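Local structure of jasmonate-induced oxygenase 2 (Arabidopsis thaliana, 6LSV) at residues R9-A14 with M103-K108; W3-V8 with G122-V127; T43-I48 with F77-N82; E88-A93 with H261-N266. The protein oxidises the plant stress hormone jasmonate to 12-hydroxyjasmonate, using iron, 2-oxoglutarate and molecular oxygen and releasing succinate and carbon dioxide. All coordinates share one frame; numbering follows the deposited sequence.

From the N terminus, residues 3-8 pack against 122-127, so interaction 2 closes a long loop of the chain. Inside that loop, residues 9-14 meet 103-108 in interaction 1, and the two contacts touch through Arg-9 and Ser-123. Nested within both is interaction 3, where 43-48 lies beside strand 77-81 at one border of the main sheet. Helix 87-102 follows, and interaction 4 joins its residues 88-93 to 261-266, leaving the nested set and crossing interactions 1 and 2 along the chain. Interactions 3 and 4 share the sheet through neighbouring strands 77-81 and 263-267. Interactions 1 and 2 fasten the N-terminal arm on the side of strand 120-122, the sheet's other border.

Interaction 1 of 4, residues R9-A14 with M103-K108; sequences RVQSLA and MPVNAK
Val-105 is the hub on which Arg-9, Gln-11 and Ser-12 converge. Its CG1 methyl lies 3.6 Å from Arg-9 CG, with Ser-12 OG also alongside, while CG2 faces the amide end of Gln-11, 3.4 Å from Gln-11 CD. The Val-105 and Gln-11 side chains run past each other in opposite directions, so the methyl packs along the length of the glutamine chain. With CG anti to the backbone N (chi1 -172°) and the rest of the chain extended, Gln-11 carries its amide right across to residues 103-108. There Gln-11 NE2 donates to Met-103 O at 3.2 Å in a nearly straight bond (168° at the hydrogen) that lies close to the amide plane. Lys-108 NZ reaches the same Met-103 O from the opposite face of the carbonyl plane, at 3.3 Å and well above that plane. Lys-108 NZ is also modelled beside Gln-11 OE1, but so close that this bond is doubtful. Met-103 O is thus gripped by two donors, one on either side of its plane.

In the second shell, the Arg-9 chain bends at CG and turns its guanidinium away from Gln-11 to a salt bridge with Glu-109. Arg-9 is the N-cap residue, and the first two backbone N-H groups after it, those of Val-10 and Gln-11, bond to the carboxylate of Asp-137, which probably gains from the helix dipole. Tyr-121 of strand 120-122 lies against both Val-105 and Lys-108. The short helix 10-15 is therefore set between the loop that follows helix 87-102 and border strand 120-122 with its neighbour 137-144.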
loop_
_atom_site.group_PDB
_atom_site.type_symbol
_atom_site.label_atom_id
_atom_site.label_comp_id
_atom_site.label_asym_id
_atom_site.label_seq_id
_atom_site.Cartn_x
_atom_site.Cartn_y
_atom_site.Cartn_z
ATOM N N ARG A 9 18.853 0.717 9.815
ATOM C CA ARG A 9 17.657 1.545 9.929
ATOM C C ARG A 9 17.914 2.890 9.264
ATOM O O ARG A 9 18.811 3.631 9.678
ATOM C CB ARG A 9 17.266 1.728 11.391
ATOM C CG ARG A 9 17.102 0.422 12.144
ATOM C CD ARG A 9 16.062 -0.474 11.494
ATOM N NE ARG A 9 15.910 -1.728 12.225
ATOM C CZ ARG A 9 15.072 -2.702 11.883
ATOM N NH1 ARG A 9 14.303 -2.573 10.811
ATOM N NH2 ARG A 9 15.008 -3.808 12.610
ATOM N N VAL A 10 17.129 3.203 8.228
ATOM C CA VAL A 10 17.344 4.427 7.460
ATOM C C VAL A 10 17.321 5.651 8.365
ATOM O O VAL A 10 18.007 6.646 8.097
ATOM C CB VAL A 10 16.299 4.528 6.329
ATOM C CG1 VAL A 10 16.635 5.666 5.392
ATOM C CG2 VAL A 10 16.233 3.220 5.562
ATOM N N GLN A 11 16.559 5.593 9.459
ATOM C CA GLN A 11 16.571 6.688 10.422
ATOM C C GLN A 11 17.963 6.897 11.007
ATOM O O GLN A 11 18.367 8.036 11.271
ATOM C CB GLN A 11 15.558 6.423 11.533
ATOM C CG GLN A 11 15.366 7.600 12.465
ATOM C CD GLN A 11 14.622 7.230 13.730
ATOM O OE1 GLN A 11 14.204 6.084 13.908
ATOM N NE2 GLN A 11 14.454 8.202 14.619
ATOM N N SER A 12 18.711 5.809 11.218
ATOM C CA SER A 12 20.066 5.935 11.750
ATOM C C SER A 12 20.961 6.696 10.788
ATOM O O SER A 12 21.819 7.480 11.211
ATOM C CB SER A 12 20.660 4.555 12.036
ATOM O OG SER A 12 19.835 3.800 12.904
ATOM N N LEU A 13 20.782 6.472 9.486
ATOM C CA LEU A 13 21.585 7.181 8.496
ATOM C C LEU A 13 21.242 8.666 8.478
ATOM O O LEU A 13 22.135 9.521 8.474
ATOM C CB LEU A 13 21.385 6.554 7.115
ATOM C CG LEU A 13 21.473 5.025 7.074
ATOM C CD1 LEU A 13 20.975 4.478 5.744
ATOM C CD2 LEU A 13 22.901 4.577 7.337
ATOM N N ALA A 14 19.948 8.993 8.487
ATOM C CA ALA A 14 19.545 10.395 8.475
ATOM C C ALA A 14 19.935 11.106 9.764
ATOM O O ALA A 14 20.110 12.329 9.763
ATOM C CB ALA A 14 18.038 10.507 8.243
ATOM N N MET A 103 10.822 8.427 17.997
ATOM C CA MET A 103 11.543 7.730 19.054
ATOM C C MET A 103 12.972 7.438 18.617
ATOM O O MET A 103 13.246 7.339 17.414
ATOM C CB MET A 103 10.847 6.417 19.404
ATOM C CG MET A 103 9.826 6.504 20.505
ATOM S SD MET A 103 9.766 4.923 21.354
ATOM C CE MET A 103 9.139 3.861 20.055
ATOM N N PRO A 104 13.906 7.299 19.556
ATOM C CA PRO A 104 15.237 6.799 19.194
ATOM C C PRO A 104 15.134 5.438 18.521
ATOM O O PRO A 104 14.276 4.621 18.863
ATOM C CB PRO A 104 15.962 6.713 20.540
ATOM C CG PRO A 104 15.270 7.725 21.399
ATOM C CD PRO A 104 13.829 7.713 20.968
ATOM N N VAL A 105 16.019 5.208 17.547
ATOM C CA VAL A 105 15.973 3.980 16.755
ATOM C C VAL A 105 16.032 2.751 17.654
ATOM O O VAL A 105 15.328 1.761 17.422
ATOM C CB VAL A 105 17.110 3.971 15.717
ATOM C CG1 VAL A 105 16.936 2.817 14.763
ATOM C CG2 VAL A 105 17.159 5.282 14.957
ATOM N N ASN A 106 16.866 2.791 18.695
ATOM C CA ASN A 106 17.032 1.623 19.554
ATOM C C ASN A 106 15.813 1.344 20.425
ATOM O O ASN A 106 15.784 0.307 21.097
ATOM C CB ASN A 106 18.271 1.789 20.432
ATOM C CG ASN A 106 19.554 1.796 19.627
ATOM O OD1 ASN A 106 19.674 1.081 18.633
ATOM N ND2 ASN A 106 20.518 2.604 20.052
ATOM N N ALA A 107 14.815 2.229 20.429
ATOM C CA ALA A 107 13.593 1.986 21.185
ATOM C C ALA A 107 12.606 1.100 20.433
ATOM O O ALA A 107 11.725 0.505 21.065
ATOM C CB ALA A 107 12.925 3.315 21.547
ATOM N N LYS A 108 12.728 1.006 19.108
ATOM C CA LYS A 108 11.900 0.108 18.314
ATOM C C LYS A 108 12.632 -1.159 17.890
ATOM O O LYS A 108 11.997 -2.056 17.323
ATOM C CB LYS A 108 11.381 0.821 17.056
ATOM C CG LYS A 108 11.514 2.335 17.061
ATOM C CD LYS A 108 11.313 2.892 15.657
ATOM C CE LYS A 108 11.613 4.384 15.583
ATOM N NZ LYS A 108 13.065 4.690 15.497
#

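Interaction 2 of 4, residues W3-V8 with G122-V127; sequences WPEPIV and GSRLGV
Arg-124 meets Trp-3, Pro-4 and Glu-5 in turn along its length. At CB the chain turns so that CG sits between the backbone N and the carbonyl carbon (chi1 76°), and from there it heads for the N-terminal arm. CG lies 3.9 Å from Trp-3 CZ3, and CD is 4.0 Å from Trp-3 CE3, the two chains running past each other in opposite directions. A bend about the CG-CD bond (chi3 -88°) then turns the guanidinium. NE donates back to Gly-126 O at 3.0 Å, an oxygen that also meets the edge of the Trp-3 ring. NH1 forms a salt bridge with Glu-5 OE2 at 2.9 Å, within the guanidinium plane and on the anti lone pair of the carboxylate; the bond is bent (142°), and Arg-24 is a second partner of the same oxygen. NH2 bonds to Glu-128 O, while Pro-4 CG lies over one guanidinium face, toward its rim. Outside this path, Ile-7 CG2 packs on Ser-123 CB at 3.8 Å. Leu-125 points away from the arm and touches bound jasmonic acid; the N-terminal arm thus packs on the side of this loop away from Leu-125, which lines the jasmonate pocket of this 2-oxoglutarate dioxygenase.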
loop_
_atom_site.group_PDB
_atom_site.type_symbol
_atom_site.label_atom_id
_atom_site.label_comp_id
_atom_site.label_asym_id
_atom_site.label_seq_id
_atom_site.Cartn_x
_atom_site.Cartn_y
_atom_site.Cartn_z
ATOM N N TRP A 3 17.388 -12.532 7.400
ATOM C CA TRP A 3 17.848 -11.625 6.365
ATOM C C TRP A 3 19.247 -12.020 5.891
ATOM O O TRP A 3 20.049 -12.542 6.670
ATOM C CB TRP A 3 17.866 -10.193 6.890
ATOM C CG TRP A 3 16.582 -9.760 7.532
ATOM C CD1 TRP A 3 16.344 -9.602 8.868
ATOM C CD2 TRP A 3 15.367 -9.401 6.864
ATOM N NE1 TRP A 3 15.053 -9.177 9.073
ATOM C CE2 TRP A 3 14.430 -9.048 7.859
ATOM C CE3 TRP A 3 14.976 -9.350 5.522
ATOM C CZ2 TRP A 3 13.133 -8.651 7.555
ATOM C CZ3 TRP A 3 13.686 -8.956 5.223
ATOM C CH2 TRP A 3 12.780 -8.611 6.235
ATOM N N PRO A 4 19.568 -11.778 4.617
ATOM C CA PRO A 4 20.914 -12.117 4.125
ATOM C C PRO A 4 22.020 -11.282 4.747
ATOM O O PRO A 4 23.196 -11.648 4.615
ATOM C CB PRO A 4 20.812 -11.861 2.615
ATOM C CG PRO A 4 19.712 -10.859 2.482
ATOM C CD PRO A 4 18.721 -11.209 3.554
ATOM N N GLU A 5 21.681 -10.195 5.432
ATOM C CA GLU A 5 22.647 -9.249 5.970
ATOM C C GLU A 5 21.964 -8.459 7.075
ATOM O O GLU A 5 20.729 -8.394 7.116
ATOM C CB GLU A 5 23.165 -8.309 4.870
ATOM C CG GLU A 5 22.081 -7.871 3.909
ATOM C CD GLU A 5 22.620 -7.090 2.734
ATOM O OE1 GLU A 5 23.857 -6.972 2.611
ATOM O OE2 GLU A 5 21.800 -6.587 1.937
ATOM N N PRO A 6 22.727 -7.859 7.990
ATOM C CA PRO A 6 22.092 -7.089 9.068
ATOM C C PRO A 6 21.365 -5.868 8.526
ATOM O O PRO A 6 21.738 -5.294 7.499
ATOM C CB PRO A 6 23.268 -6.687 9.970
ATOM C CG PRO A 6 24.480 -6.836 9.131
ATOM C CD PRO A 6 24.189 -7.924 8.144
ATOM N N ILE A 7 20.311 -5.475 9.234
ATOM C CA ILE A 7 19.433 -4.397 8.792
ATOM C C ILE A 7 20.001 -3.063 9.255
ATOM O O ILE A 7 20.351 -2.896 10.428
ATOM C CB ILE A 7 18.004 -4.593 9.326
ATOM C CG1 ILE A 7 17.147 -5.389 8.341
ATOM C CG2 ILE A 7 17.338 -3.259 9.529
ATOM C CD1 ILE A 7 17.752 -6.679 7.894
ATOM N N VAL A 8 20.089 -2.110 8.335
ATOM C CA VAL A 8 20.426 -0.731 8.658
ATOM C C VAL A 8 19.129 0.066 8.690
ATOM O O VAL A 8 18.379 0.082 7.706
ATOM C CB VAL A 8 21.410 -0.139 7.640
ATOM C CG1 VAL A 8 21.487 1.363 7.802
ATOM C CG2 VAL A 8 22.774 -0.767 7.806
ATOM N N GLY A 122 10.443 -2.755 10.331
ATOM C CA GLY A 122 11.210 -3.197 9.188
ATOM C C GLY A 122 11.888 -2.047 8.468
ATOM O O GLY A 122 11.509 -0.884 8.603
ATOM N N SER A 123 12.913 -2.401 7.689
ATOM C CA SER A 123 13.617 -1.434 6.851
ATOM C C SER A 123 13.840 -1.897 5.419
ATOM O O SER A 123 14.325 -1.100 4.610
ATOM C CB SER A 123 14.977 -1.074 7.466
ATOM O OG SER A 123 14.832 -0.026 8.410
ATOM N N ARG A 124 13.506 -3.135 5.068
ATOM C CA ARG A 124 13.654 -3.595 3.697
ATOM C C ARG A 124 12.549 -4.594 3.383
ATOM O O ARG A 124 11.880 -5.120 4.278
ATOM C CB ARG A 124 15.037 -4.220 3.454
ATOM C CG ARG A 124 15.202 -5.615 4.038
ATOM C CD ARG A 124 16.595 -6.165 3.786
ATOM N NE ARG A 124 16.683 -6.851 2.501
ATOM C CZ ARG A 124 17.809 -7.019 1.814
ATOM N NH1 ARG A 124 18.957 -6.552 2.286
ATOM N NH2 ARG A 124 17.785 -7.654 0.652
ATOM N N LEU A 125 12.367 -4.844 2.091
ATOM C CA LEU A 125 11.377 -5.792 1.597
ATOM C C LEU A 125 12.057 -6.654 0.546
ATOM O O LEU A 125 12.555 -6.134 -0.459
ATOM C CB LEU A 125 10.161 -5.057 1.024
ATOM C CG LEU A 125 8.982 -5.826 0.430
ATOM C CD1 LEU A 125 8.453 -6.863 1.406
ATOM C CD2 LEU A 125 7.879 -4.846 0.048
ATOM N N GLY A 126 12.103 -7.958 0.786
ATOM C CA GLY A 126 12.875 -8.864 -0.036
ATOM C C GLY A 126 14.139 -9.330 0.667
ATOM O O GLY A 126 14.575 -8.778 1.680
ATOM N N VAL A 127 14.741 -10.376 0.104
ATOM C CA VAL A 127 15.820 -11.069 0.798
ATOM C C VAL A 127 17.033 -11.276 -0.103
ATOM O O VAL A 127 17.859 -12.156 0.164
ATOM C CB VAL A 127 15.320 -12.414 1.363
ATOM C CG1 VAL A 127 14.274 -12.177 2.438
ATOM C CG2 VAL A 127 14.752 -13.286 0.252
#

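Interaction 3 of 4, residues T43-I48 with F77-N82; sequences TNIPII and FFQVVN
Ile-45, Ile-47 and Ile-48 supply the apolar centre, each with its own apolar partner on strand 77-81. Ile-45 lays CG2 against Phe-77 CE2 at 3.7 Å, the two side chains crossing at about a right angle. Ile-48 CG1, swung anti to its own carbonyl carbon (chi1 -47°), comes 3.9 Å from Phe-78 CD2, and helix 63-74 adds Ile-68 and Ala-71 on that side. On the other face of the sheet, Ile-47 CD1 rests 3.9 Å from Val-81 CG1.

Between these lies the parallel pairing of Ile-48 with Val-80. Ile-48 N donates to Gln-79 O at 2.7 Å, and Val-81 N donates to Ile-48 O at 2.9 Å. Parallel neighbours 47-49 and 77-81, joined through helix 63-74, form a beta-alpha-beta crossover at the border of the main sheet.

Further out, the extended Gln-79 side chain passes Ile-47 CG2 and brings NE2 to within 2.9 Å of Ile-45 O. A water joins Gln-79 NE2 to Ile-45 N, accepting from both, and Gln-79 OE1 takes the backbone N-H of His-259. The regular strand bonding is thus short, and before it a buried amide and one water continue the link between the segments, polar groups tying together what the isoleucines pack.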
loop_
_atom_site.group_PDB
_atom_site.type_symbol
_atom_site.label_atom_id
_atom_site.label_comp_id
_atom_site.label_asym_id
_atom_site.label_seq_id
_atom_site.Cartn_x
_atom_site.Cartn_y
_atom_site.Cartn_z
ATOM N N THR A 43 0.368 17.442 -8.824
ATOM C CA THR A 43 -0.862 17.614 -9.580
ATOM C C THR A 43 -2.071 17.161 -8.772
ATOM O O THR A 43 -1.980 16.274 -7.919
ATOM C CB THR A 43 -0.798 16.836 -10.893
ATOM O OG1 THR A 43 -0.938 15.437 -10.618
ATOM C CG2 THR A 43 0.533 17.082 -11.597
ATOM N N ASN A 44 -3.216 17.781 -9.057
ATOM C CA ASN A 44 -4.452 17.481 -8.348
ATOM C C ASN A 44 -5.091 16.201 -8.871
ATOM O O ASN A 44 -5.094 15.934 -10.076
ATOM C CB ASN A 44 -5.448 18.633 -8.488
ATOM C CG ASN A 44 -4.837 19.976 -8.175
ATOM O OD1 ASN A 44 -4.819 20.415 -7.025
ATOM N ND2 ASN A 44 -4.343 20.645 -9.199
ATOM N N ILE A 45 -5.645 15.421 -7.955
ATOM C CA ILE A 45 -6.381 14.200 -8.270
ATOM C C ILE A 45 -7.861 14.486 -8.048
ATOM O O ILE A 45 -8.247 14.869 -6.936
ATOM C CB ILE A 45 -5.914 13.016 -7.409
ATOM C CG1 ILE A 45 -4.387 12.889 -7.451
ATOM C CG2 ILE A 45 -6.585 11.727 -7.865
ATOM C CD1 ILE A 45 -3.800 12.918 -8.847
ATOM N N PRO A 46 -8.715 14.327 -9.060
ATOM C CA PRO A 46 -10.140 14.633 -8.875
ATOM C C PRO A 46 -10.746 13.786 -7.766
ATOM O O PRO A 46 -10.498 12.582 -7.670
ATOM C CB PRO A 46 -10.756 14.307 -10.241
ATOM C CG PRO A 46 -9.604 14.363 -11.208
ATOM C CD PRO A 46 -8.411 13.888 -10.433
ATOM N N ILE A 47 -11.544 14.432 -6.920
ATOM C CA ILE A 47 -12.058 13.808 -5.707
ATOM C C ILE A 47 -13.470 13.294 -5.944
ATOM O O ILE A 47 -14.233 13.828 -6.757
ATOM C CB ILE A 47 -12.025 14.780 -4.509
ATOM C CG1 ILE A 47 -12.772 16.072 -4.842
ATOM C CG2 ILE A 47 -10.588 15.068 -4.092
ATOM C CD1 ILE A 47 -13.040 16.941 -3.633
ATOM N N ILE A 48 -13.818 12.244 -5.207
ATOM C CA ILE A 48 -15.135 11.627 -5.254
ATOM C C ILE A 48 -15.818 11.889 -3.922
ATOM O O ILE A 48 -15.291 11.521 -2.864
ATOM C CB ILE A 48 -15.041 10.119 -5.535
ATOM C CG1 ILE A 48 -14.077 9.845 -6.694
ATOM C CG2 ILE A 48 -16.418 9.544 -5.809
ATOM C CD1 ILE A 48 -14.603 10.261 -8.050
ATOM N N PHE A 77 -6.678 4.226 -9.584
ATOM C CA PHE A 77 -6.744 4.873 -8.281
ATOM C C PHE A 77 -7.706 6.049 -8.365
ATOM O O PHE A 77 -7.920 6.614 -9.441
ATOM C CB PHE A 77 -5.359 5.345 -7.808
ATOM C CG PHE A 77 -4.811 6.514 -8.584
ATOM C CD1 PHE A 77 -4.143 6.318 -9.784
ATOM C CD2 PHE A 77 -4.957 7.811 -8.109
ATOM C CE1 PHE A 77 -3.635 7.389 -10.498
ATOM C CE2 PHE A 77 -4.452 8.889 -8.821
ATOM C CZ PHE A 77 -3.792 8.675 -10.018
ATOM N N PHE A 78 -8.287 6.397 -7.219
ATOM C CA PHE A 78 -9.145 7.569 -7.107
ATOM C C PHE A 78 -9.110 8.060 -5.666
ATOM O O PHE A 78 -8.713 7.336 -4.750
ATOM C CB PHE A 78 -10.585 7.278 -7.570
ATOM C CG PHE A 78 -11.269 6.166 -6.819
ATOM C CD1 PHE A 78 -10.892 4.844 -7.002
ATOM C CD2 PHE A 78 -12.305 6.441 -5.947
ATOM C CE1 PHE A 78 -11.523 3.821 -6.317
ATOM C CE2 PHE A 78 -12.945 5.422 -5.262
ATOM C CZ PHE A 78 -12.550 4.111 -5.446
ATOM N N GLN A 79 -9.521 9.310 -5.476
ATOM C CA GLN A 79 -9.436 9.991 -4.193
ATOM C C GLN A 79 -10.843 10.268 -3.681
ATOM O O GLN A 79 -11.675 10.816 -4.411
ATOM C CB GLN A 79 -8.644 11.293 -4.332
ATOM C CG GLN A 79 -8.238 11.939 -3.027
ATOM C CD GLN A 79 -7.334 13.137 -3.239
ATOM O OE1 GLN A 79 -6.434 13.397 -2.438
ATOM N NE2 GLN A 79 -7.563 13.870 -4.326
ATOM N N VAL A 80 -11.108 9.898 -2.429
ATOM C CA VAL A 80 -12.445 9.986 -1.853
ATOM C C VAL A 80 -12.438 10.971 -0.690
ATOM O O VAL A 80 -11.525 10.959 0.143
ATOM C CB VAL A 80 -12.967 8.605 -1.410
ATOM C CG1 VAL A 80 -12.970 7.652 -2.582
ATOM C CG2 VAL A 80 -12.123 8.031 -0.280
ATOM N N VAL A 81 -13.452 11.836 -0.655
ATOM C CA VAL A 81 -13.731 12.714 0.471
ATOM C C VAL A 81 -15.103 12.348 1.024
ATOM O O VAL A 81 -15.890 11.652 0.378
ATOM C CB VAL A 81 -13.685 14.208 0.081
ATOM C CG1 VAL A 81 -12.357 14.557 -0.569
ATOM C CG2 VAL A 81 -14.830 14.544 -0.849
ATOM N N ASN A 82 -15.384 12.832 2.234
ATOM C CA ASN A 82 -16.663 12.596 2.909
ATOM C C ASN A 82 -16.977 11.102 2.963
ATOM O O ASN A 82 -17.985 10.626 2.437
ATOM C CB ASN A 82 -17.796 13.360 2.221
ATOM C CG ASN A 82 -17.618 14.859 2.296
ATOM O OD1 ASN A 82 -17.069 15.384 3.264
ATOM N ND2 ASN A 82 -18.075 15.559 1.265
HETATM O O HOH W 1 -5.333 15.949 -5.049
#

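Interaction 4 of 4, residues E88-A93 with H261-N266; sequences ELMDAA and HAFIVN
Met-90 on helix 87-102 comes nearest His-261, their CA atoms 6.8 Å apart, and His-261 adopts left-handed helical backbone angles just before strand 263-267 begins. The Met-90 side chain leaves the helix with CG anti to the carbonyl carbon (chi1 -59°) and bends at its last torsion, which lays the CE methyl over one face of the Phe-263 ring. That CH-pi contact is 3.6 Å from CE to the ring centroid and only 17° off the ring normal. The sulfur sits obliquely to the same ring, a Met-aromatic contact, and Met-90 SD is 3.4 Å from His-261 O, a carbonyl that accepts a hydrogen bond from His-83.

One residue on, the Asp-91 and His-261 side chains cross at about a right angle. His-261 NE2 donates to Asp-91 OD2 at 2.6 Å, the oxygen lying in the ring plane and using its syn lone pair, while the carboxylate itself is turned 73° from the ring. Asp-91 OD1 forms a salt bridge with Arg-94, one turn further along the helix, which helps fix the carboxylate's rotation. Tyr-168 of helix 161-186 also packs on Phe-263.

Helix and sheet are therefore joined in two ways at once: a methionine methyl over an aromatic face in the interior, and a His-carboxylate bond toward the surface. The carboxylate would be expected to favour a protonated imidazole, although the neighbouring arginine probably tempers that pull.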
loop_
_atom_site.group_PDB
_atom_site.type_symbol
_atom_site.label_atom_id
_atom_site.label_comp_id
_atom_site.label_asym_id
_atom_site.label_seq_id
_atom_site.Cartn_x
_atom_site.Cartn_y
_atom_site.Cartn_z
ATOM N N GLU A 88 -10.256 13.927 12.683
ATOM C CA GLU A 88 -9.359 13.882 13.832
ATOM C C GLU A 88 -8.760 12.494 14.011
ATOM O O GLU A 88 -7.618 12.372 14.466
ATOM C CB GLU A 88 -10.082 14.320 15.107
ATOM C CG GLU A 88 -11.379 13.585 15.372
ATOM C CD GLU A 88 -12.592 14.330 14.849
ATOM O OE1 GLU A 88 -13.679 14.166 15.442
ATOM O OE2 GLU A 88 -12.463 15.076 13.850
ATOM N N LEU A 89 -9.504 11.444 13.658
ATOM C CA LEU A 89 -8.941 10.098 13.714
ATOM C C LEU A 89 -7.858 9.915 12.659
ATOM O O LEU A 89 -6.820 9.297 12.929
ATOM C CB LEU A 89 -10.046 9.054 13.543
ATOM C CG LEU A 89 -9.595 7.591 13.511
ATOM C CD1 LEU A 89 -8.882 7.217 14.802
ATOM C CD2 LEU A 89 -10.780 6.669 13.261
ATOM N N MET A 90 -8.079 10.452 11.455
ATOM C CA MET A 90 -7.073 10.366 10.401
ATOM C C MET A 90 -5.768 11.019 10.829
ATOM O O MET A 90 -4.684 10.481 10.581
ATOM C CB MET A 90 -7.593 11.021 9.122
ATOM C CG MET A 90 -8.871 10.415 8.579
ATOM S SD MET A 90 -9.458 11.313 7.135
ATOM C CE MET A 90 -8.280 10.785 5.895
ATOM N N ASP A 91 -5.855 12.181 11.476
ATOM C CA ASP A 91 -4.650 12.887 11.894
ATOM C C ASP A 91 -4.030 12.255 13.135
ATOM O O ASP A 91 -2.800 12.204 13.258
ATOM C CB ASP A 91 -4.971 14.360 12.136
ATOM C CG ASP A 91 -5.546 15.037 10.904
ATOM O OD1 ASP A 91 -4.908 14.966 9.832
ATOM O OD2 ASP A 91 -6.632 15.640 11.005
ATOM N N ALA A 92 -4.858 11.769 14.063
ATOM C CA ALA A 92 -4.322 11.084 15.235
ATOM C C ALA A 92 -3.535 9.848 14.827
ATOM O O ALA A 92 -2.484 9.551 15.408
ATOM C CB ALA A 92 -5.451 10.713 16.197
ATOM N N ALA A 93 -4.025 9.120 13.820
ATOM C CA ALA A 93 -3.290 7.971 13.302
ATOM C C ALA A 93 -1.920 8.384 12.778
ATOM O O ALA A 93 -0.916 7.712 13.041
ATOM C CB ALA A 93 -4.102 7.286 12.203
ATOM N N HIS A 261 -7.726 15.336 4.452
ATOM C CA HIS A 261 -8.624 14.349 5.058
ATOM C C HIS A 261 -9.358 13.513 4.022
ATOM O O HIS A 261 -10.434 12.971 4.297
ATOM C CB HIS A 261 -9.611 15.015 6.012
ATOM C CG HIS A 261 -8.942 15.776 7.109
ATOM N ND1 HIS A 261 -8.914 17.152 7.152
ATOM C CD2 HIS A 261 -8.240 15.350 8.185
ATOM C CE1 HIS A 261 -8.243 17.542 8.220
ATOM N NE2 HIS A 261 -7.823 16.467 8.864
ATOM N N ALA A 262 -8.783 13.404 2.835
ATOM C CA ALA A 262 -9.192 12.425 1.847
ATOM C C ALA A 262 -8.273 11.209 1.922
ATOM O O ALA A 262 -7.153 11.274 2.437
ATOM C CB ALA A 262 -9.159 13.027 0.439
ATOM N N PHE A 263 -8.774 10.087 1.418
ATOM C CA PHE A 263 -7.965 8.902 1.189
ATOM C C PHE A 263 -7.713 8.748 -0.303
ATOM O O PHE A 263 -8.427 9.307 -1.140
ATOM C CB PHE A 263 -8.650 7.636 1.712
ATOM C CG PHE A 263 -8.729 7.554 3.205
ATOM C CD1 PHE A 263 -7.590 7.331 3.962
ATOM C CD2 PHE A 263 -9.950 7.667 3.850
ATOM C CE1 PHE A 263 -7.663 7.239 5.334
ATOM C CE2 PHE A 263 -10.032 7.578 5.225
ATOM C CZ PHE A 263 -8.887 7.359 5.969
ATOM N N ILE A 264 -6.683 7.981 -0.632
ATOM C CA ILE A 264 -6.465 7.511 -1.992
ATOM C C ILE A 264 -6.738 6.017 -1.999
ATOM O O ILE A 264 -6.185 5.273 -1.177
ATOM C CB ILE A 264 -5.047 7.832 -2.493
ATOM C CG1 ILE A 264 -4.916 9.335 -2.756
ATOM C CG2 ILE A 264 -4.744 7.048 -3.761
ATOM C CD1 ILE A 264 -3.490 9.833 -2.813
ATOM N N VAL A 265 -7.623 5.587 -2.889
ATOM C CA VAL A 265 -7.994 4.186 -3.023
ATOM C C VAL A 265 -7.186 3.608 -4.173
ATOM O O VAL A 265 -7.302 4.067 -5.315
ATOM C CB VAL A 265 -9.506 4.027 -3.257
ATOM C CG1 VAL A 265 -9.901 2.561 -3.269
ATOM C CG2 VAL A 265 -10.287 4.781 -2.193
ATOM N N ASN A 266 -6.352 2.618 -3.875
ATOM C CA ASN A 266 -5.518 1.971 -4.877
ATOM C C ASN A 266 -6.118 0.623 -5.239
ATOM O O ASN A 266 -6.400 -0.193 -4.355
ATOM C CB ASN A 266 -4.087 1.776 -4.370
ATOM C CG ASN A 266 -3.281 3.059 -4.372
ATOM O OD1 ASN A 266 -3.668 4.051 -4.991
ATOM N ND2 ASN A 266 -2.143 3.043 -3.686
#